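Local coordinates for protein 2,3-dimethylmalate lyase (Aspergillus niger, PDB 3FA4) that is a lyase of the phosphoenolpyruvate phosphomutase family, with a TIM-barrel fold that holds a magnesium ion, at residues F19-G24 against R234-P239; D40-T45 against T81-D86. All coordinates share one frame; numbering follows the deposited sequence.

Contact 1: F19-G24 against R234-P239; sequences FIVAPG and RIIIFP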
ATOM      1  N   PHE B  19     -18.202  -9.108 -29.651  1.00 35.25           N
ATOM      2  CA  PHE B  19     -18.498  -9.942 -28.518  1.00 35.22           C
ATOM      3  C   PHE B  19     -17.214 -10.018 -27.724  1.00 35.39           C
ATOM      4  O   PHE B  19     -16.158 -10.263 -28.290  1.00 35.61           O
ATOM      5  CB  PHE B  19     -18.960 -11.322 -28.996  1.00 34.45           C
ATOM      6  CG  PHE B  19     -19.361 -12.195 -27.889  1.00 33.17           C
ATOM      7  CD1 PHE B  19     -20.516 -11.907 -27.175  1.00 32.55           C
ATOM      8  CD2 PHE B  19     -18.576 -13.292 -27.532  1.00 30.94           C
ATOM      9  CE1 PHE B  19     -20.858 -12.674 -26.041  1.00 36.52           C
ATOM     10  CE2 PHE B  19     -18.903 -14.067 -26.428  1.00 35.57           C
ATOM     11  CZ  PHE B  19     -20.047 -13.759 -25.671  1.00 34.08           C
ATOM     12  N   ILE B  20     -17.303  -9.793 -26.421  1.00 36.51           N
ATOM     13  CA  ILE B  20     -16.146  -9.717 -25.506  1.00 36.95           C
ATOM     14  C   ILE B  20     -15.984 -11.009 -24.673  1.00 37.40           C
ATOM     15  O   ILE B  20     -16.925 -11.448 -24.016  1.00 37.36           O
ATOM     16  CB  ILE B  20     -16.279  -8.465 -24.591  1.00 36.68           C
ATOM     17  CG1 ILE B  20     -16.355  -7.211 -25.468  1.00 38.98           C
ATOM     18  CG2 ILE B  20     -15.080  -8.335 -23.601  1.00 35.33           C
ATOM     19  CD1 ILE B  20     -17.562  -6.430 -25.312  1.00 41.93           C
ATOM     20  N   VAL B  21     -14.795 -11.615 -24.745  1.00 36.51           N
ATOM     21  CA  VAL B  21     -14.529 -12.901 -24.158  1.00 35.36           C
ATOM     22  C   VAL B  21     -13.401 -12.618 -23.222  1.00 35.54           C
ATOM     23  O   VAL B  21     -12.336 -12.228 -23.662  1.00 35.74           O
ATOM     24  CB  VAL B  21     -14.110 -14.023 -25.197  1.00 35.30           C
ATOM     25  CG1 VAL B  21     -13.749 -15.330 -24.425  1.00 35.29           C
ATOM     26  CG2 VAL B  21     -15.207 -14.279 -26.203  1.00 32.35           C
ATOM     27  N   ALA B  22     -13.636 -12.795 -21.936  1.00 34.58           N
ATOM     28  CA  ALA B  22     -12.706 -12.320 -21.005  1.00 34.58           C
ATOM     29  C   ALA B  22     -12.447 -13.377 -19.949  1.00 35.40           C
ATOM     30  O   ALA B  22     -13.260 -13.567 -19.050  1.00 35.14           O
ATOM     31  CB  ALA B  22     -13.163 -10.992 -20.417  1.00 35.23           C
ATOM     32  N   PRO B  23     -11.300 -14.105 -20.057  1.00 35.67           N
ATOM     33  CA  PRO B  23     -11.030 -15.071 -19.031  1.00 35.96           C
ATOM     34  C   PRO B  23     -10.733 -14.447 -17.697  1.00 36.49           C
ATOM     35  O   PRO B  23     -10.131 -13.340 -17.605  1.00 36.18           O
ATOM     36  CB  PRO B  23      -9.830 -15.850 -19.606  1.00 34.96           C
ATOM     37  CG  PRO B  23      -9.187 -14.922 -20.392  1.00 34.56           C
ATOM     38  CD  PRO B  23     -10.256 -14.181 -21.095  1.00 36.59           C
ATOM     39  N   GLY B  24     -11.117 -15.163 -16.654  1.00 36.13           N
ATOM     40  CA  GLY B  24     -10.875 -14.647 -15.311  1.00 35.85           C
ATOM     41  C   GLY B  24      -9.419 -14.849 -14.916  1.00 37.38           C
ATOM     42  O   GLY B  24      -8.891 -15.990 -14.912  1.00 38.57           O
ATOM     43  N   ARG B 234     -23.330  -9.699 -24.785  1.00 32.76           N
ATOM     44  CA  ARG B 234     -22.265  -8.882 -25.284  1.00 33.16           C
ATOM     45  C   ARG B 234     -20.940  -9.163 -24.638  1.00 33.85           C
ATOM     46  O   ARG B 234     -19.935  -8.861 -25.176  1.00 33.99           O
ATOM     47  CB  ARG B 234     -22.621  -7.430 -25.206  1.00 32.01           C
ATOM     48  CG  ARG B 234     -23.864  -7.132 -25.910  1.00 35.43           C
ATOM     49  CD  ARG B 234     -23.722  -7.201 -27.415  1.00 36.69           C
ATOM     50  NE  ARG B 234     -23.508  -5.863 -27.888  1.00 40.13           N
ATOM     51  CZ  ARG B 234     -22.391  -5.396 -28.396  1.00 40.02           C
ATOM     52  NH1 ARG B 234     -21.355  -6.154 -28.602  1.00 38.26           N
ATOM     53  NH2 ARG B 234     -22.340  -4.140 -28.708  1.00 42.43           N
ATOM     54  N   ILE B 235     -20.962  -9.787 -23.480  1.00 34.27           N
ATOM     55  CA  ILE B 235     -19.741 -10.148 -22.767  1.00 34.33           C
ATOM     56  C   ILE B 235     -19.971 -11.481 -22.109  1.00 34.35           C
ATOM     57  O   ILE B 235     -21.066 -11.754 -21.509  1.00 33.62           O
ATOM     58  CB  ILE B 235     -19.380  -9.056 -21.711  1.00 34.43           C
ATOM     59  CG1 ILE B 235     -19.371  -7.663 -22.364  1.00 34.48           C
ATOM     60  CG2 ILE B 235     -18.171  -9.467 -20.789  1.00 32.52           C
ATOM     61  CD1 ILE B 235     -19.422  -6.474 -21.381  1.00 37.17           C
ATOM     62  N   ILE B 236     -18.941 -12.318 -22.224  1.00 34.03           N
ATOM     63  CA  ILE B 236     -18.817 -13.511 -21.374  1.00 35.00           C
ATOM     64  C   ILE B 236     -17.487 -13.468 -20.600  1.00 34.90           C
ATOM     65  O   ILE B 236     -16.432 -13.096 -21.148  1.00 35.27           O
ATOM     66  CB  ILE B 236     -18.985 -14.834 -22.240  1.00 35.12           C
ATOM     67  CG1 ILE B 236     -19.243 -16.074 -21.350  1.00 35.02           C
ATOM     68  CG2 ILE B 236     -17.772 -15.008 -23.179  1.00 34.31           C
ATOM     69  CD1 ILE B 236     -19.627 -17.337 -22.165  1.00 33.15           C
ATOM     70  N   ILE B 237     -17.559 -13.866 -19.332  1.00 35.51           N
ATOM     71  CA  ILE B 237     -16.437 -13.878 -18.386  1.00 33.69           C
ATOM     72  C   ILE B 237     -16.361 -15.248 -17.836  1.00 33.83           C
ATOM     73  O   ILE B 237     -17.337 -15.927 -17.846  1.00 34.90           O
ATOM     74  CB  ILE B 237     -16.504 -12.745 -17.263  1.00 33.90           C
ATOM     75  CG1 ILE B 237     -17.691 -12.951 -16.295  1.00 31.86           C
ATOM     76  CG2 ILE B 237     -16.432 -11.333 -17.922  1.00 30.44           C
ATOM     77  CD1 ILE B 237     -17.717 -11.994 -15.170  1.00 32.06           C
ATOM     78  N   PHE B 238     -15.176 -15.706 -17.460  1.00 34.73           N
ATOM     79  CA  PHE B 238     -15.015 -17.015 -16.919  1.00 34.61           C
ATOM     80  C   PHE B 238     -14.103 -16.881 -15.755  1.00 35.04           C
ATOM     81  O   PHE B 238     -12.942 -17.192 -15.913  1.00 37.35           O
ATOM     82  CB  PHE B 238     -14.331 -18.012 -17.900  1.00 34.87           C
ATOM     83  CG  PHE B 238     -14.921 -18.061 -19.283  1.00 34.56           C
ATOM     84  CD1 PHE B 238     -14.447 -17.217 -20.292  1.00 35.15           C
ATOM     85  CD2 PHE B 238     -15.887 -19.011 -19.612  1.00 34.65           C
ATOM     86  CE1 PHE B 238     -14.975 -17.278 -21.558  1.00 29.73           C
ATOM     87  CE2 PHE B 238     -16.408 -19.066 -20.891  1.00 33.69           C
ATOM     88  CZ  PHE B 238     -15.941 -18.205 -21.845  1.00 33.21           C
ATOM     89  N   PRO B 239     -14.608 -16.497 -14.567  1.00 35.57           N
ATOM     90  CA  PRO B 239     -13.791 -16.132 -13.433  1.00 35.00           C
ATOM     91  C   PRO B 239     -12.808 -17.199 -12.910  1.00 35.86           C
ATOM     92  O   PRO B 239     -11.818 -16.879 -12.212  1.00 35.36           O
ATOM     93  CB  PRO B 239     -14.856 -15.820 -12.345  1.00 35.65           C
ATOM     94  CG  PRO B 239     -16.092 -15.556 -13.030  1.00 33.75           C
ATOM     95  CD  PRO B 239     -16.055 -16.359 -14.259  1.00 35.46           C
TER
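Phe19 lays its ring obliquely against Ile236, with CE2 3.6 Å from Ile236 CG2. Its CG lies anti to the backbone N (chi1 -176°), which swings the ring across to the other strand. Val21, Pro23, Ile236 and Phe238 share one face of the sheet; Val21 stands beside Ile236 there, both side chains pointing the same way. Val21 CG1 comes in at the edge of the Phe238 ring, in the ring plane, 3.7 Å from Phe238 CE1. The other face carries Ile20, Ala22, Ile235 and Ile237. Ile20 CD1 meets Ile235 CG1 at 3.7 Å, and Ala22 CB faces Ile237 CG2 at 4.1 Å.

Between the two faces, five backbone hydrogen bonds join the strands in parallel. They alternate from Ile20 N to Arg234 O through to Gly24 N to Phe238 O. The bond from Ile236 N to Ile20 O, 2.8 Å long, is nearly straight. That from Gly24 N instead reaches Phe238 O from above the carbonyl plane.

Met254 and Pro263 of the second subunit touch Pro23 and Phe238, respectively. Helix 225-231 packs on Phe19 and Ile236. Helix 5-13 meets Ile20 and Ile235 through Leu9 and Leu13. Strands 42-44 and 211-213 flank the pair.

Contact 2: D40-T45 against T81-D86; sequences DALYMT and TPVIAD. With MG (magnesium ion), chain N.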
ATOM      1  N   ASP B  40      -8.273 -11.017 -26.032  1.00 37.87           N
ATOM      2  CA  ASP B  40      -8.386  -9.556 -26.229  1.00 37.98           C
ATOM      3  C   ASP B  40      -9.116  -8.795 -25.091  1.00 37.74           C
ATOM      4  O   ASP B  40      -9.554  -7.649 -25.304  1.00 36.16           O
ATOM      5  CB  ASP B  40      -9.175  -9.230 -27.461  1.00 38.08           C
ATOM      6  CG  ASP B  40      -8.445  -9.539 -28.733  1.00 43.75           C
ATOM      7  OD1 ASP B  40      -7.181  -9.470 -28.831  1.00 44.92           O
ATOM      8  OD2 ASP B  40      -9.191  -9.817 -29.705  1.00 51.36           O
ATOM      9  N   ALA B  41      -9.289  -9.453 -23.946  1.00 36.19           N
ATOM     10  CA  ALA B  41      -9.947  -8.863 -22.794  1.00 35.52           C
ATOM     11  C   ALA B  41      -9.646  -9.764 -21.618  1.00 35.19           C
ATOM     12  O   ALA B  41      -9.467 -10.958 -21.802  1.00 34.98           O
ATOM     13  CB  ALA B  41     -11.453  -8.780 -23.032  1.00 35.29           C
ATOM     14  N   LEU B  42      -9.563  -9.197 -20.412  1.00 35.87           N
ATOM     15  CA  LEU B  42      -9.377 -10.003 -19.241  1.00 34.40           C
ATOM     16  C   LEU B  42     -10.425  -9.587 -18.199  1.00 35.39           C
ATOM     17  O   LEU B  42     -11.031  -8.516 -18.286  1.00 35.67           O
ATOM     18  CB  LEU B  42      -7.987  -9.819 -18.678  1.00 34.31           C
ATOM     19  CG  LEU B  42      -6.737  -9.939 -19.520  1.00 34.67           C
ATOM     20  CD1 LEU B  42      -5.598  -9.242 -18.819  1.00 30.72           C
ATOM     21  CD2 LEU B  42      -6.419 -11.445 -19.905  1.00 34.40           C
ATOM     22  N   TYR B  43     -10.649 -10.463 -17.226  1.00 34.30           N
ATOM     23  CA  TYR B  43     -11.572 -10.176 -16.177  1.00 33.77           C
ATOM     24  C   TYR B  43     -10.814 -10.377 -14.892  1.00 33.43           C
ATOM     25  O   TYR B  43     -10.385 -11.484 -14.663  1.00 33.41           O
ATOM     26  CB  TYR B  43     -12.817 -11.127 -16.245  1.00 33.08           C
ATOM     27  CG  TYR B  43     -13.681 -11.031 -15.051  1.00 30.03           C
ATOM     28  CD1 TYR B  43     -14.397  -9.858 -14.753  1.00 27.21           C
ATOM     29  CD2 TYR B  43     -13.712 -12.062 -14.150  1.00 32.71           C
ATOM     30  CE1 TYR B  43     -15.166  -9.740 -13.594  1.00 30.18           C
ATOM     31  CE2 TYR B  43     -14.463 -11.952 -12.954  1.00 30.67           C
ATOM     32  CZ  TYR B  43     -15.162 -10.812 -12.688  1.00 30.57           C
ATOM     33  OH  TYR B  43     -15.888 -10.797 -11.537  1.00 33.56           O
ATOM     34  N   MET B  44     -10.705  -9.343 -14.044  1.00 32.88           N
ATOM     35  CA  MET B  44     -10.129  -9.525 -12.703  1.00 33.99           C
ATOM     36  C   MET B  44     -11.135 -10.000 -11.757  1.00 35.32           C
ATOM     37  O   MET B  44     -12.030  -9.236 -11.361  1.00 37.61           O
ATOM     38  CB  MET B  44      -9.555  -8.228 -12.155  1.00 33.04           C
ATOM     39  CG  MET B  44      -8.784  -8.434 -10.907  1.00 33.94           C
ATOM     40  SD  MET B  44      -8.312  -6.932 -10.081  1.00 35.61           S
ATOM     41  CE  MET B  44      -9.781  -6.656  -9.018  1.00 34.89           C
ATOM     42  N   THR B  45     -10.999 -11.242 -11.324  1.00 36.09           N
ATOM     43  CA  THR B  45     -11.941 -11.809 -10.373  1.00 37.18           C
ATOM     44  C   THR B  45     -11.625 -11.372  -8.931  1.00 37.47           C
ATOM     45  O   THR B  45     -10.450 -11.363  -8.509  1.00 38.12           O
ATOM     46  CB  THR B  45     -11.916 -13.360 -10.481  1.00 37.54           C
ATOM     47  OG1 THR B  45     -12.489 -13.960  -9.318  1.00 37.30           O
ATOM     48  CG2 THR B  45     -10.474 -13.899 -10.592  1.00 39.51           C
ATOM     49  N   THR B  81      -5.374  -3.709 -23.975  1.00 37.28           N
ATOM     50  CA  THR B  81      -6.344  -4.787 -23.760  1.00 35.75           C
ATOM     51  C   THR B  81      -7.301  -4.441 -22.592  1.00 36.15           C
ATOM     52  O   THR B  81      -6.809  -4.261 -21.450  1.00 35.03           O
ATOM     53  CB  THR B  81      -5.666  -6.092 -23.402  1.00 35.96           C
ATOM     54  OG1 THR B  81      -4.822  -6.489 -24.459  1.00 35.71           O
ATOM     55  CG2 THR B  81      -6.702  -7.209 -23.145  1.00 32.45           C
ATOM     56  N   PRO B  82      -8.651  -4.388 -22.864  1.00 35.06           N
ATOM     57  CA  PRO B  82      -9.645  -4.076 -21.827  1.00 34.03           C
ATOM     58  C   PRO B  82      -9.590  -5.047 -20.641  1.00 34.62           C
ATOM     59  O   PRO B  82      -9.610  -6.256 -20.873  1.00 34.49           O
ATOM     60  CB  PRO B  82     -10.978  -4.261 -22.541  1.00 33.83           C
ATOM     61  CG  PRO B  82     -10.675  -3.979 -24.009  1.00 33.55           C
ATOM     62  CD  PRO B  82      -9.291  -4.613 -24.185  1.00 34.20           C
ATOM     63  N   VAL B  83      -9.530  -4.520 -19.430  1.00 33.33           N
ATOM     64  CA  VAL B  83      -9.720  -5.272 -18.204  1.00 33.46           C
ATOM     65  C   VAL B  83     -11.038  -4.929 -17.528  1.00 33.48           C
ATOM     66  O   VAL B  83     -11.321  -3.789 -17.243  1.00 33.61           O
ATOM     67  CB  VAL B  83      -8.550  -5.062 -17.230  1.00 34.40           C
ATOM     68  CG1 VAL B  83      -8.727  -5.802 -15.903  1.00 30.91           C
ATOM     69  CG2 VAL B  83      -7.241  -5.389 -17.883  1.00 34.69           C
ATOM     70  N   ILE B  84     -11.836  -5.945 -17.296  1.00 33.48           N
ATOM     71  CA  ILE B  84     -13.117  -5.817 -16.530  1.00 32.60           C
ATOM     72  C   ILE B  84     -12.804  -6.257 -15.140  1.00 33.86           C
ATOM     73  O   ILE B  84     -12.384  -7.347 -15.004  1.00 34.91           O
ATOM     74  CB  ILE B  84     -14.248  -6.728 -17.110  1.00 32.44           C
ATOM     75  CG1 ILE B  84     -14.411  -6.403 -18.606  1.00 31.10           C
ATOM     76  CG2 ILE B  84     -15.566  -6.516 -16.334  1.00 29.82           C
ATOM     77  CD1 ILE B  84     -15.121  -7.405 -19.389  1.00 30.66           C
ATOM     78  N   ALA B  85     -12.987  -5.402 -14.125  1.00 34.63           N
ATOM     79  CA  ALA B  85     -12.603  -5.678 -12.764  1.00 34.28           C
ATOM     80  C   ALA B  85     -13.770  -5.819 -11.770  1.00 35.47           C
ATOM     81  O   ALA B  85     -14.688  -5.030 -11.738  1.00 35.52           O
ATOM     82  CB  ALA B  85     -11.697  -4.599 -12.291  1.00 34.30           C
ATOM     83  N   ASP B  86     -13.717  -6.804 -10.883  1.00 36.91           N
ATOM     84  CA  ASP B  86     -14.717  -6.843  -9.794  1.00 36.22           C
ATOM     85  C   ASP B  86     -14.559  -5.514  -8.990  1.00 36.39           C
ATOM     86  O   ASP B  86     -13.425  -4.981  -8.971  1.00 36.31           O
ATOM     87  CB  ASP B  86     -14.520  -8.115  -8.988  1.00 35.38           C
ATOM     88  CG  ASP B  86     -15.456  -8.217  -7.839  1.00 39.79           C
ATOM     89  OD1 ASP B  86     -16.540  -7.555  -7.828  1.00 41.99           O
ATOM     90  OD2 ASP B  86     -15.107  -8.944  -6.879  1.00 40.92           O
TER
HETATM   91 MG    MG N 401     -16.653  -9.572  -5.359  1.00 35.78          MG
HETATM   92  O   HOH W   1     -18.256  -9.143  -6.465  1.00 28.18           O
HETATM   93  O   HOH W   2     -14.952 -10.198  -4.457  1.00 28.33           O
HETATM   94  O   HOH W   3     -16.673 -11.618  -6.311  1.00 37.16           O
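Asp40 meets the other segment through its backbone: its O lies 3.2 Å from Pro82 CD, and its carbonyl carbon packs on Thr81 CG2. The same methyl reaches Ala41 N. Thr81 CG2 lies anti to its own backbone N, which turns the methyl to Asp40 and Ala41, while OG1 is hydrogen-bonded to Ser78 OG.

At Ala41 a CA-H...O contact to Pro82 O begins the parallel pairing. Leu42 N bonds to that same oxygen, and Leu42 O takes an almost straight bond from Ile84 N at 2.9 Å. The Leu42 side chain lies loosely against Val83 on the face turned to the helices.

Tyr43 points to the opposite face. Its ring crosses the Ile84 side chain at about a right angle, with Ile84 CB in the ring plane at its edge. Tyr43 CD1 is 3.2 Å from Ile84 O. Tyr43 OH passes Asp86 CB at 3.9 Å and hydrogen-bonds to His113.

Met44 N bonds to Ile84 O, and Met44 O receives Asp86 N at 3.0 Å. This bond helps to fix the backbone of Asp86; Asp86 O is also bonded by Tyr104 OH. Asp86 OD2 binds the magnesium ion at 2.3 Å. OD1 accepts a bond from a water on the same metal, which ties the carboxylate to the metal through a water as well as directly. Asp88 and two more waters also bind the ion.

Thr45 is the N-cap of helix 46-54, its OG1 bonded to Gly48 N. Helices 28-37 and 64-75 cover Leu42, helix 64-75 also covers Met44, and strands 20-25 and 111-114 flank the pair.

Overall arrangement
Contacts 1 and 2 are two parallel strand pairs side by side in one barrel, in the order 83-86, 42-44, 20-25, 235-238. Strands 20-25 and 42-44 join them, with a probable hydrogen bond from Tyr43 N to Pro23 O. Both are largely buried, and their centres are about 8 Å apart. Contact 2 pairs strands close in sequence, whereas contact 1 brings the barrel's last strand back to its first. Contact 1 is almost wholly apolar beyond its backbone bonds and reaches the second subunit. Contact 2 is apolar along its strands but ends in the magnesium site, and no other chain touches it. Pro239 packs on Tyr43.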